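Local coordinates for mitochondrial RNA-binding protein 1 (Trypanosoma brucei, PDB 2GIA), which binds guide RNA together with MRP2 in a heterotetramer and probably acts as an RNA matchmaker during mitochondrial RNA editing, at residues K12-D17 and G25-V30; A31-L36 and S66-H71; Y42-P47 and S56-A61; D73-V78 and S141-S146. All coordinates share one frame; numbering follows the deposited sequence.

Contact 1: residues K12-D17 and G25-V30; sequences KFEIHD and GTMTRV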
# COMPACT_ATOMS: atom_id res chain seq x y z
N LYS B 12 -9.82 10.05 -9.27
CA LYS B 12 -9.83 9.70 -10.69
C LYS B 12 -8.59 10.15 -11.39
O LYS B 12 -7.81 10.92 -10.83
CB LYS B 12 -10.97 10.46 -11.39
CG LYS B 12 -10.77 12.02 -11.33
CD LYS B 12 -11.75 12.80 -12.27
CE LYS B 12 -11.47 14.32 -12.25
NZ LYS B 12 -12.34 15.09 -13.22
N PHE B 13 -8.36 9.63 -12.61
CA PHE B 13 -7.31 10.15 -13.47
C PHE B 13 -7.92 10.26 -14.87
O PHE B 13 -8.90 9.58 -15.19
CB PHE B 13 -6.01 9.31 -13.47
CG PHE B 13 -6.11 7.99 -14.21
CD1 PHE B 13 -6.44 6.81 -13.52
CD2 PHE B 13 -5.82 7.92 -15.57
CE1 PHE B 13 -6.46 5.55 -14.19
CE2 PHE B 13 -5.84 6.69 -16.26
CZ PHE B 13 -6.16 5.49 -15.57
N GLU B 14 -7.33 11.12 -15.71
CA GLU B 14 -7.83 11.30 -17.05
C GLU B 14 -6.69 11.32 -18.05
O GLU B 14 -5.58 11.73 -17.72
CB GLU B 14 -8.59 12.64 -17.14
CG GLU B 14 -9.80 12.70 -16.22
CD GLU B 14 -10.48 14.09 -16.26
OE1 GLU B 14 -11.59 14.20 -15.73
OE2 GLU B 14 -9.90 15.04 -16.82
N ILE B 15 -6.97 10.83 -19.25
CA ILE B 15 -6.01 10.85 -20.34
C ILE B 15 -6.65 11.74 -21.42
O ILE B 15 -7.69 11.40 -21.98
CB ILE B 15 -5.83 9.46 -20.93
CG1 ILE B 15 -5.27 8.53 -19.82
CG2 ILE B 15 -4.87 9.48 -22.12
CD1 ILE B 15 -5.10 7.08 -20.26
N HIS B 16 -6.05 12.89 -21.67
CA HIS B 16 -6.53 13.84 -22.67
C HIS B 16 -5.70 13.57 -23.91
O HIS B 16 -4.52 13.90 -23.97
CB HIS B 16 -6.37 15.28 -22.18
CG HIS B 16 -7.25 15.62 -21.01
ND1 HIS B 16 -8.25 16.56 -21.08
CD2 HIS B 16 -7.29 15.12 -19.74
CE1 HIS B 16 -8.87 16.63 -19.91
NE2 HIS B 16 -8.30 15.77 -19.08
N ASP B 17 -6.31 12.94 -24.88
CA ASP B 17 -5.63 12.61 -26.11
C ASP B 17 -6.22 13.47 -27.25
O ASP B 17 -7.03 13.01 -28.05
CB ASP B 17 -5.82 11.13 -26.39
CG ASP B 17 -5.04 10.65 -27.59
OD1 ASP B 17 -5.35 9.53 -28.08
OD2 ASP B 17 -4.14 11.38 -28.04
N GLY B 25 -9.50 11.73 -31.58
CA GLY B 25 -9.28 12.18 -30.21
C GLY B 25 -10.30 11.72 -29.18
O GLY B 25 -11.48 11.49 -29.49
N THR B 26 -9.85 11.61 -27.92
CA THR B 26 -10.73 11.19 -26.83
C THR B 26 -10.20 11.72 -25.52
O THR B 26 -9.03 12.06 -25.40
CB THR B 26 -10.72 9.64 -26.65
OG1 THR B 26 -9.36 9.22 -26.38
CG2 THR B 26 -11.23 8.92 -27.91
N MET B 27 -11.10 11.80 -24.54
CA MET B 27 -10.70 12.13 -23.18
C MET B 27 -11.19 10.87 -22.43
O MET B 27 -12.37 10.55 -22.45
CB MET B 27 -11.38 13.39 -22.64
CG MET B 27 -10.82 13.81 -21.23
SD MET B 27 -11.51 12.76 -19.88
CE MET B 27 -13.12 13.56 -19.65
N THR B 28 -10.29 10.14 -21.76
CA THR B 28 -10.75 8.92 -21.07
C THR B 28 -10.62 9.16 -19.57
O THR B 28 -9.61 9.68 -19.11
CB THR B 28 -9.81 7.69 -21.43
OG1 THR B 28 -9.89 7.45 -22.84
CG2 THR B 28 -10.24 6.43 -20.66
N ARG B 29 -11.63 8.79 -18.81
CA ARG B 29 -11.61 9.02 -17.35
C ARG B 29 -11.82 7.72 -16.61
O ARG B 29 -12.71 6.95 -16.98
CB ARG B 29 -12.77 9.99 -16.95
CG ARG B 29 -12.83 10.29 -15.42
CD ARG B 29 -14.02 11.20 -15.04
NE ARG B 29 -13.75 12.53 -15.57
CZ ARG B 29 -14.67 13.31 -16.13
NH1 ARG B 29 -14.32 14.50 -16.59
NH2 ARG B 29 -15.93 12.91 -16.23
N VAL B 30 -11.01 7.47 -15.57
CA VAL B 30 -11.15 6.29 -14.73
C VAL B 30 -11.35 6.86 -13.32
O VAL B 30 -10.50 7.62 -12.83
CB VAL B 30 -9.86 5.38 -14.76
CG1 VAL B 30 -10.07 4.15 -13.84
CG2 VAL B 30 -9.62 4.91 -16.22
O HOH W 1 -7.98 9.24 -24.13
O HOH W 2 -7.72 8.88 -28.71
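Glu14 carries CG beside its backbone N (chi1 -61°) and then runs out straight, while Arg29 sends CG away from its own N and bends at chi3 (-69°); the two side chains thereby lie alongside each other, pointing the same way. Arg29 grips the carboxylate side-on through a single oxygen, with NE 2.7 Å and NH1 2.9 Å from Glu14 OE1. That oxygen lies in the guanidinium plane, but the carboxylate itself is turned 39° against it. Lys12 NZ is a third donor to Glu14 OE1, reaching it at 2.8 Å from above the carboxylate plane. The second oxygen, Glu14 OE2, accepts from His16 NE2 at 2.9 Å. All of this occupies one face of an antiparallel beta hairpin, strands 12-17 and 26-33, where Glu14 faces Arg29 and His16 faces Met27 in non-hydrogen-bonded pairs; Phe13/Val30, Ile15/Thr28 and Asp17/Thr26 are the hydrogen-bonded ones. Met27 CG sits over the middle of the imidazole, a CH-pi contact 3.7 Å from the centroid of the His16 ring. On the other face Phe13 CE1 meets Val30 CB obliquely at 3.5 Å, and both residues pack on helix 130-145. Toward the turn, one water donates to Ile15 O and Thr26 OG1.

Contact 2: residues A31-L36 and S66-H71; sequences AVDGKL and SVRLRH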
# COMPACT_ATOMS: atom_id res chain seq x y z
N ALA B 31 -12.50 6.55 -12.71
CA ALA B 31 -12.82 7.05 -11.38
C ALA B 31 -13.32 5.89 -10.54
O ALA B 31 -13.66 4.80 -11.05
CB ALA B 31 -13.95 8.13 -11.44
N VAL B 32 -13.40 6.12 -9.23
CA VAL B 32 -13.94 5.05 -8.37
C VAL B 32 -14.81 5.68 -7.28
O VAL B 32 -14.45 6.71 -6.68
CB VAL B 32 -12.81 4.19 -7.73
CG1 VAL B 32 -12.02 5.02 -6.68
CG2 VAL B 32 -13.44 2.99 -7.03
N ASP B 33 -15.96 5.08 -7.07
CA ASP B 33 -16.91 5.51 -6.05
C ASP B 33 -17.02 4.35 -5.03
O ASP B 33 -17.85 3.46 -5.19
CB ASP B 33 -18.26 5.78 -6.72
CG ASP B 33 -19.30 6.33 -5.74
OD1 ASP B 33 -18.98 6.52 -4.54
OD2 ASP B 33 -20.44 6.58 -6.17
N GLY B 34 -16.17 4.36 -4.01
CA GLY B 34 -16.16 3.28 -3.01
C GLY B 34 -15.67 1.97 -3.62
O GLY B 34 -14.50 1.81 -3.92
N LYS B 35 -16.58 1.05 -3.85
CA LYS B 35 -16.23 -0.24 -4.42
C LYS B 35 -16.38 -0.26 -5.93
O LYS B 35 -15.91 -1.20 -6.58
CB LYS B 35 -17.18 -1.31 -3.85
CG LYS B 35 -17.12 -1.48 -2.33
CD LYS B 35 -18.21 -2.49 -1.89
CE LYS B 35 -18.07 -2.94 -0.40
NZ LYS B 35 -19.13 -4.02 -0.11
N LEU B 36 -17.03 0.76 -6.49
CA LEU B 36 -17.37 0.75 -7.91
C LEU B 36 -16.59 1.64 -8.88
O LEU B 36 -16.63 2.87 -8.79
CB LEU B 36 -18.86 1.04 -8.03
CG LEU B 36 -19.78 0.24 -7.07
CD1 LEU B 36 -21.27 0.60 -7.41
CD2 LEU B 36 -19.56 -1.30 -7.22
N SER B 66 -20.03 5.45 -20.80
CA SER B 66 -19.88 5.44 -19.35
C SER B 66 -20.28 4.08 -18.80
O SER B 66 -21.45 3.68 -18.85
CB SER B 66 -20.73 6.56 -18.71
OG SER B 66 -20.34 6.71 -17.37
N VAL B 67 -19.30 3.33 -18.29
CA VAL B 67 -19.58 2.01 -17.77
C VAL B 67 -19.26 1.91 -16.28
O VAL B 67 -18.35 2.59 -15.78
CB VAL B 67 -18.80 0.88 -18.53
CG1 VAL B 67 -19.22 0.87 -20.05
CG2 VAL B 67 -17.30 1.10 -18.45
N ARG B 68 -20.00 1.05 -15.59
CA ARG B 68 -19.82 0.89 -14.14
C ARG B 68 -19.47 -0.57 -13.88
O ARG B 68 -20.17 -1.45 -14.36
CB ARG B 68 -21.14 1.30 -13.46
CG ARG B 68 -21.12 1.27 -11.96
CD ARG B 68 -22.57 1.38 -11.45
NE ARG B 68 -22.66 2.23 -10.27
CZ ARG B 68 -22.65 3.56 -10.29
NH1 ARG B 68 -22.57 4.23 -11.43
NH2 ARG B 68 -22.71 4.22 -9.14
N LEU B 69 -18.38 -0.84 -13.15
CA LEU B 69 -17.98 -2.22 -12.86
C LEU B 69 -18.38 -2.60 -11.41
O LEU B 69 -18.79 -1.75 -10.62
CB LEU B 69 -16.45 -2.38 -13.07
CG LEU B 69 -15.84 -1.86 -14.39
CD1 LEU B 69 -14.40 -2.45 -14.61
CD2 LEU B 69 -16.72 -2.19 -15.53
N ARG B 70 -18.25 -3.87 -11.08
CA ARG B 70 -18.59 -4.35 -9.73
C ARG B 70 -17.36 -4.41 -8.84
O ARG B 70 -16.23 -4.38 -9.32
CB ARG B 70 -19.18 -5.76 -9.81
CG ARG B 70 -20.47 -5.96 -10.60
CD ARG B 70 -20.69 -7.49 -10.79
NE ARG B 70 -19.57 -8.09 -11.54
CZ ARG B 70 -19.33 -9.39 -11.66
NH1 ARG B 70 -20.16 -10.26 -11.07
NH2 ARG B 70 -18.29 -9.83 -12.37
N HIS B 71 -17.55 -4.50 -7.53
CA HIS B 71 -16.41 -4.60 -6.65
C HIS B 71 -15.49 -5.75 -7.06
O HIS B 71 -14.26 -5.61 -7.06
CB HIS B 71 -16.86 -4.84 -5.20
CG HIS B 71 -15.77 -4.59 -4.18
ND1 HIS B 71 -15.88 -5.01 -2.87
CD2 HIS B 71 -14.59 -3.93 -4.27
CE1 HIS B 71 -14.81 -4.62 -2.20
NE2 HIS B 71 -14.01 -3.96 -3.02
O HOH W 3 -17.89 -6.47 -1.81
O HOH W 4 -15.32 -1.81 -9.25
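Lys35 lays its aliphatic chain across the His71 imidazole, CG standing 3.8 Å from the ring centroid and over its centre in a CH-pi contact. Chi1 of -61° sets Lys35 CG beside its backbone N, and the chain continues extended along the ring toward ND1. At the ring edge a water in the imidazole plane lies 2.7 Å from His71 ND1 and accepts from Lys35 NZ at 3.2 Å, tying the two polar ends together. Leu36 packs against what precedes His71: Leu36 CD2 touches Leu69 O at 3.5 Å, and Leu36 CD1 comes obliquely to the Arg68 guanidinium, 3.6 Å from NE. No direct hydrogen bond joins the segments; instead a second water donates to Lys35 O (2.8 Å) and to Arg70 O (2.7 Å), bridging the backbones. Behind this first shell, a type II' beta turn from Asp33 to Leu36 holds Lys35 and Leu36 in place, with Gly34 taking the positive phi of 68° that such a turn needs. Arg70 occupies the N-cap position and makes a salt bridge with Asp73 in the first turn of the helix. The contact thus joins the hairpin turn between strands 26-33 and 36-43 to the exit of strand 65-68 and the start of helix 71-81, while His71 NE2 bonds Ser146 OG near the end of helix 130-145, and Met175 of a neighbouring MRP2 chain packs on His71.

Contact 3: residues Y42-P47 and S56-A61; sequences YPQLGP and SPQFDA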
# COMPACT_ATOMS: atom_id res chain seq x y z
N TYR B 42 -14.95 10.45 -23.59
CA TYR B 42 -15.64 11.49 -24.39
C TYR B 42 -14.92 11.69 -25.71
O TYR B 42 -13.72 11.83 -25.73
CB TYR B 42 -15.59 12.82 -23.64
CG TYR B 42 -16.15 12.77 -22.24
CD1 TYR B 42 -17.31 13.46 -21.93
CD2 TYR B 42 -15.52 12.05 -21.21
CE1 TYR B 42 -17.84 13.46 -20.65
CE2 TYR B 42 -16.06 12.05 -19.90
CZ TYR B 42 -17.23 12.78 -19.65
OH TYR B 42 -17.80 12.89 -18.41
N PRO B 43 -15.65 11.69 -26.84
CA PRO B 43 -15.03 11.89 -28.16
C PRO B 43 -14.58 13.34 -28.24
O PRO B 43 -15.23 14.23 -27.66
CB PRO B 43 -16.18 11.65 -29.14
CG PRO B 43 -17.21 10.92 -28.37
CD PRO B 43 -17.10 11.42 -26.95
N GLN B 44 -13.48 13.61 -28.92
CA GLN B 44 -13.02 14.98 -29.09
C GLN B 44 -14.13 15.70 -29.90
O GLN B 44 -14.77 15.08 -30.74
CB GLN B 44 -11.71 15.03 -29.88
CG GLN B 44 -11.23 16.40 -30.24
CD GLN B 44 -9.80 16.35 -30.82
OE1 GLN B 44 -9.04 15.44 -30.50
NE2 GLN B 44 -9.45 17.31 -31.65
N LEU B 45 -14.32 17.00 -29.62
CA LEU B 45 -15.32 17.83 -30.32
C LEU B 45 -14.55 18.90 -31.09
O LEU B 45 -13.95 19.80 -30.51
CB LEU B 45 -16.25 18.49 -29.30
CG LEU B 45 -17.47 19.25 -29.87
CD1 LEU B 45 -18.34 18.30 -30.70
CD2 LEU B 45 -18.24 19.88 -28.72
N GLY B 46 -14.50 18.75 -32.41
CA GLY B 46 -13.79 19.73 -33.22
C GLY B 46 -12.28 19.75 -33.08
O GLY B 46 -11.69 19.01 -32.28
N PRO B 47 -11.63 20.61 -33.87
CA PRO B 47 -10.18 20.78 -33.88
C PRO B 47 -9.66 21.11 -32.50
O PRO B 47 -10.41 21.59 -31.67
CB PRO B 47 -9.97 21.96 -34.84
CG PRO B 47 -11.10 21.85 -35.80
CD PRO B 47 -12.28 21.45 -34.90
N SER B 56 -15.99 26.79 -25.58
CA SER B 56 -16.64 25.57 -25.99
C SER B 56 -15.78 24.42 -25.43
O SER B 56 -14.58 24.59 -25.21
CB SER B 56 -16.73 25.49 -27.53
OG SER B 56 -15.47 25.58 -28.19
N PRO B 57 -16.40 23.28 -25.16
CA PRO B 57 -15.67 22.12 -24.62
C PRO B 57 -14.83 21.42 -25.66
O PRO B 57 -15.23 21.32 -26.82
CB PRO B 57 -16.79 21.23 -24.07
CG PRO B 57 -17.95 21.53 -25.00
CD PRO B 57 -17.85 23.05 -25.17
N GLN B 58 -13.65 20.96 -25.24
CA GLN B 58 -12.77 20.28 -26.18
C GLN B 58 -13.29 18.89 -26.49
O GLN B 58 -12.99 18.36 -27.56
CB GLN B 58 -11.35 20.19 -25.61
CG GLN B 58 -10.36 19.43 -26.48
CD GLN B 58 -10.07 20.12 -27.81
OE1 GLN B 58 -10.75 19.91 -28.82
NE2 GLN B 58 -9.06 20.94 -27.80
N PHE B 59 -14.09 18.33 -25.58
CA PHE B 59 -14.65 16.97 -25.77
C PHE B 59 -16.18 17.00 -25.67
O PHE B 59 -16.74 17.94 -25.15
CB PHE B 59 -14.06 16.01 -24.71
CG PHE B 59 -12.57 15.87 -24.81
CD1 PHE B 59 -12.00 15.03 -25.75
CD2 PHE B 59 -11.73 16.70 -24.05
CE1 PHE B 59 -10.58 15.02 -25.95
CE2 PHE B 59 -10.35 16.69 -24.25
CZ PHE B 59 -9.79 15.86 -25.19
N ASP B 60 -16.83 15.94 -26.16
CA ASP B 60 -18.28 15.90 -26.22
C ASP B 60 -18.97 15.04 -25.17
O ASP B 60 -19.19 13.84 -25.40
CB ASP B 60 -18.70 15.41 -27.60
CG ASP B 60 -20.18 15.66 -27.89
OD1 ASP B 60 -20.89 16.17 -26.98
OD2 ASP B 60 -20.62 15.33 -29.02
N ALA B 61 -19.33 15.64 -24.04
CA ALA B 61 -20.01 14.91 -22.97
C ALA B 61 -21.33 14.32 -23.44
O ALA B 61 -21.79 13.33 -22.88
CB ALA B 61 -20.26 15.81 -21.77
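Leu45 and Asp60 each give their backbone N-H across to the other segment. Leu45 N donates to Gln58 O at 2.8 Å, and Asp60 N meets Pro43 O, also at 2.8 Å. These two bonds flank the single bridge between Gln44 and Phe59. Side chains settle other polar groups: Gln44, its CG opposite the backbone N (chi1 173°) and its chain extended, carries NE2 to Gly46 O of its own segment at 2.9 Å, while Gln44 OE1 accepts from Arg19 N. On the opposing segment, Asp60 OD1 takes the N-H of Asp62.

Beside these bonds the packing is largely apolar. Phe59 CB rests on Tyr42 CB at 3.7 Å, and Phe59 CD1 approaches Gln44 CA obliquely at 3.5 Å; the ring also touches Met27 of strand 26-33. Tyr42 turns an edge to Ala61, with Tyr42 CD1 3.2 Å from Ala61 CA, and its hydroxyl makes a weak hydrogen bond to Arg29. At the outer end Leu45 CD2 comes to Pro57 CG at 4.1 Å. The pairing across the contact therefore rests on backbone groups and probably depends little on side-chain polarity, while the polar side chains of Gln44 and Asp60 serve neighbouring backbone N-H and C=O groups.

Contact 4: residues D73-V78 and S141-S146; sequences DLAYLV and SALDES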
# COMPACT_ATOMS: atom_id res chain seq x y z
N ASP B 73 -14.97 -6.97 -9.98
CA ASP B 73 -14.27 -6.68 -11.24
C ASP B 73 -13.03 -5.87 -10.90
O ASP B 73 -11.99 -6.03 -11.54
CB ASP B 73 -15.15 -5.85 -12.17
CG ASP B 73 -16.41 -6.60 -12.62
OD1 ASP B 73 -16.29 -7.80 -12.92
OD2 ASP B 73 -17.50 -5.99 -12.66
N LEU B 74 -13.14 -4.98 -9.93
CA LEU B 74 -11.94 -4.19 -9.55
C LEU B 74 -10.84 -5.16 -9.10
O LEU B 74 -9.67 -5.06 -9.48
CB LEU B 74 -12.30 -3.19 -8.44
CG LEU B 74 -11.13 -2.49 -7.75
CD1 LEU B 74 -10.26 -1.63 -8.75
CD2 LEU B 74 -11.72 -1.56 -6.67
N ALA B 75 -11.22 -6.13 -8.28
CA ALA B 75 -10.23 -7.11 -7.83
C ALA B 75 -9.67 -7.91 -9.02
O ALA B 75 -8.46 -8.19 -9.07
CB ALA B 75 -10.90 -8.06 -6.78
N TYR B 76 -10.53 -8.29 -9.98
CA TYR B 76 -10.05 -9.01 -11.15
C TYR B 76 -9.09 -8.17 -11.95
O TYR B 76 -8.11 -8.70 -12.45
CB TYR B 76 -11.22 -9.46 -12.07
CG TYR B 76 -11.67 -10.88 -11.76
CD1 TYR B 76 -10.82 -11.94 -12.02
CD2 TYR B 76 -12.90 -11.14 -11.17
CE1 TYR B 76 -11.18 -13.24 -11.71
CE2 TYR B 76 -13.26 -12.46 -10.84
CZ TYR B 76 -12.39 -13.49 -11.12
OH TYR B 76 -12.72 -14.79 -10.83
N LEU B 77 -9.36 -6.87 -12.08
CA LEU B 77 -8.45 -6.03 -12.86
C LEU B 77 -7.09 -5.98 -12.18
O LEU B 77 -6.05 -5.98 -12.84
CB LEU B 77 -9.01 -4.60 -13.01
CG LEU B 77 -10.37 -4.42 -13.73
CD1 LEU B 77 -10.48 -2.99 -14.28
CD2 LEU B 77 -10.59 -5.47 -14.82
N VAL B 78 -7.07 -5.92 -10.84
CA VAL B 78 -5.78 -5.90 -10.16
C VAL B 78 -5.09 -7.26 -10.42
O VAL B 78 -3.88 -7.32 -10.68
CB VAL B 78 -5.96 -5.64 -8.64
CG1 VAL B 78 -4.61 -5.83 -7.91
CG2 VAL B 78 -6.43 -4.18 -8.48
N SER B 141 -4.69 1.30 -5.59
CA SER B 141 -5.17 2.25 -4.59
C SER B 141 -6.67 2.08 -4.37
O SER B 141 -7.15 2.05 -3.22
CB SER B 141 -4.91 3.71 -5.03
OG SER B 141 -3.53 4.05 -4.94
N ALA B 142 -7.41 1.98 -5.46
CA ALA B 142 -8.87 1.88 -5.33
C ALA B 142 -9.28 0.63 -4.60
O ALA B 142 -10.19 0.67 -3.74
CB ALA B 142 -9.54 1.93 -6.74
N LEU B 143 -8.63 -0.49 -4.91
CA LEU B 143 -9.01 -1.72 -4.23
C LEU B 143 -8.66 -1.58 -2.73
O LEU B 143 -9.46 -1.93 -1.84
CB LEU B 143 -8.26 -2.93 -4.83
CG LEU B 143 -8.52 -4.28 -4.13
CD1 LEU B 143 -10.01 -4.67 -4.18
CD2 LEU B 143 -7.76 -5.36 -4.84
N ASP B 144 -7.49 -1.04 -2.42
CA ASP B 144 -7.15 -0.91 -0.98
C ASP B 144 -8.11 0.01 -0.20
O ASP B 144 -8.46 -0.26 0.97
CB ASP B 144 -5.72 -0.39 -0.82
CG ASP B 144 -4.68 -1.47 -1.09
OD1 ASP B 144 -5.09 -2.61 -1.37
OD2 ASP B 144 -3.46 -1.18 -1.02
N GLU B 145 -8.55 1.10 -0.82
CA GLU B 145 -9.45 2.06 -0.16
C GLU B 145 -10.92 1.65 -0.25
O GLU B 145 -11.77 2.28 0.34
CB GLU B 145 -9.32 3.45 -0.82
CG GLU B 145 -7.92 4.14 -0.66
CD GLU B 145 -7.51 4.46 0.76
OE1 GLU B 145 -8.38 4.69 1.64
OE2 GLU B 145 -6.27 4.53 1.00
N SER B 146 -11.20 0.59 -0.98
CA SER B 146 -12.59 0.20 -1.24
C SER B 146 -13.35 -0.42 -0.08
O SER B 146 -14.58 -0.56 -0.12
CB SER B 146 -12.64 -0.77 -2.42
OG SER B 146 -12.13 -2.05 -2.07
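Leu74 and Leu143 are the two interlocking bumps of the contact. Residues 142-146 offer Leu74 a shallow hollow. Leu74 CD2 presses on the helix backbone there, 3.7 Å from Leu143 CA and 4.1 Å from Ala142 CB, the Ala142 methyl forming a low side of the hollow. Ser146 forms another wall, its CB 4.4 Å from Leu74 CD2, and Leu139, one turn before Leu143, also touches Leu74. Chi1 of 169°, with CG trans to the backbone N, sends Leu74 CG toward the partner helix.

The fit is reciprocal. Leu143 projects the other way, into the shallow dip offered by Leu74, Ala75 and Val78: Leu143 CB lies 4.1 Å from Leu74 CG, Leu143 CD1 4.4 Å from Ala75 CB, and Leu143 CD2 4.1 Å from Val78 CG2. The two leucines pass each other at a slant instead of meeting end to end. The short segment axes come within 9.8 Å at a signed crossing angle of -136°; no hydrogen bond crosses, and the side chains meet through carbon atoms. Beside this seam Ser146 OG donates to Leu143 O at 2.7 Å, a carbonyl that also accepts from Ser146 N, which holds the serine against the preceding turn.

Both helices continue into other packing. Leu74 and Leu77 lie on Leu37 of strand 36-43, and Leu77 also reaches His88 of strand 87-91, while one neighbouring MRP2 chain packs Met175 on Ala75 and Leu174 on Val78, and another sets Phe190 against Ala142 of helix 130-145.

Overall arrangement
Contacts 1, 2 and 3 all reach one four-stranded antiparallel sheet, in which strands 12-17, 26-33, 36-43 and 65-68 follow in chain order. Contacts 1 and 2 share strand 26-33, with centres about 16 Å apart. Contact 3, its centre about 12 Å from that of contact 1, joins it through backbone bonds from Tyr42 and Gln44 to Met27 and Gly25; in sequence it falls between the two segments of contact 2. Contact 4 opens last and brings together the two long helices, about 10 Å from contact 2 and about 30 Å from contact 3 between centres. One end of the sheet thus carries a surface loop, while the other meets helices that pack against MRP2 in the tetramer.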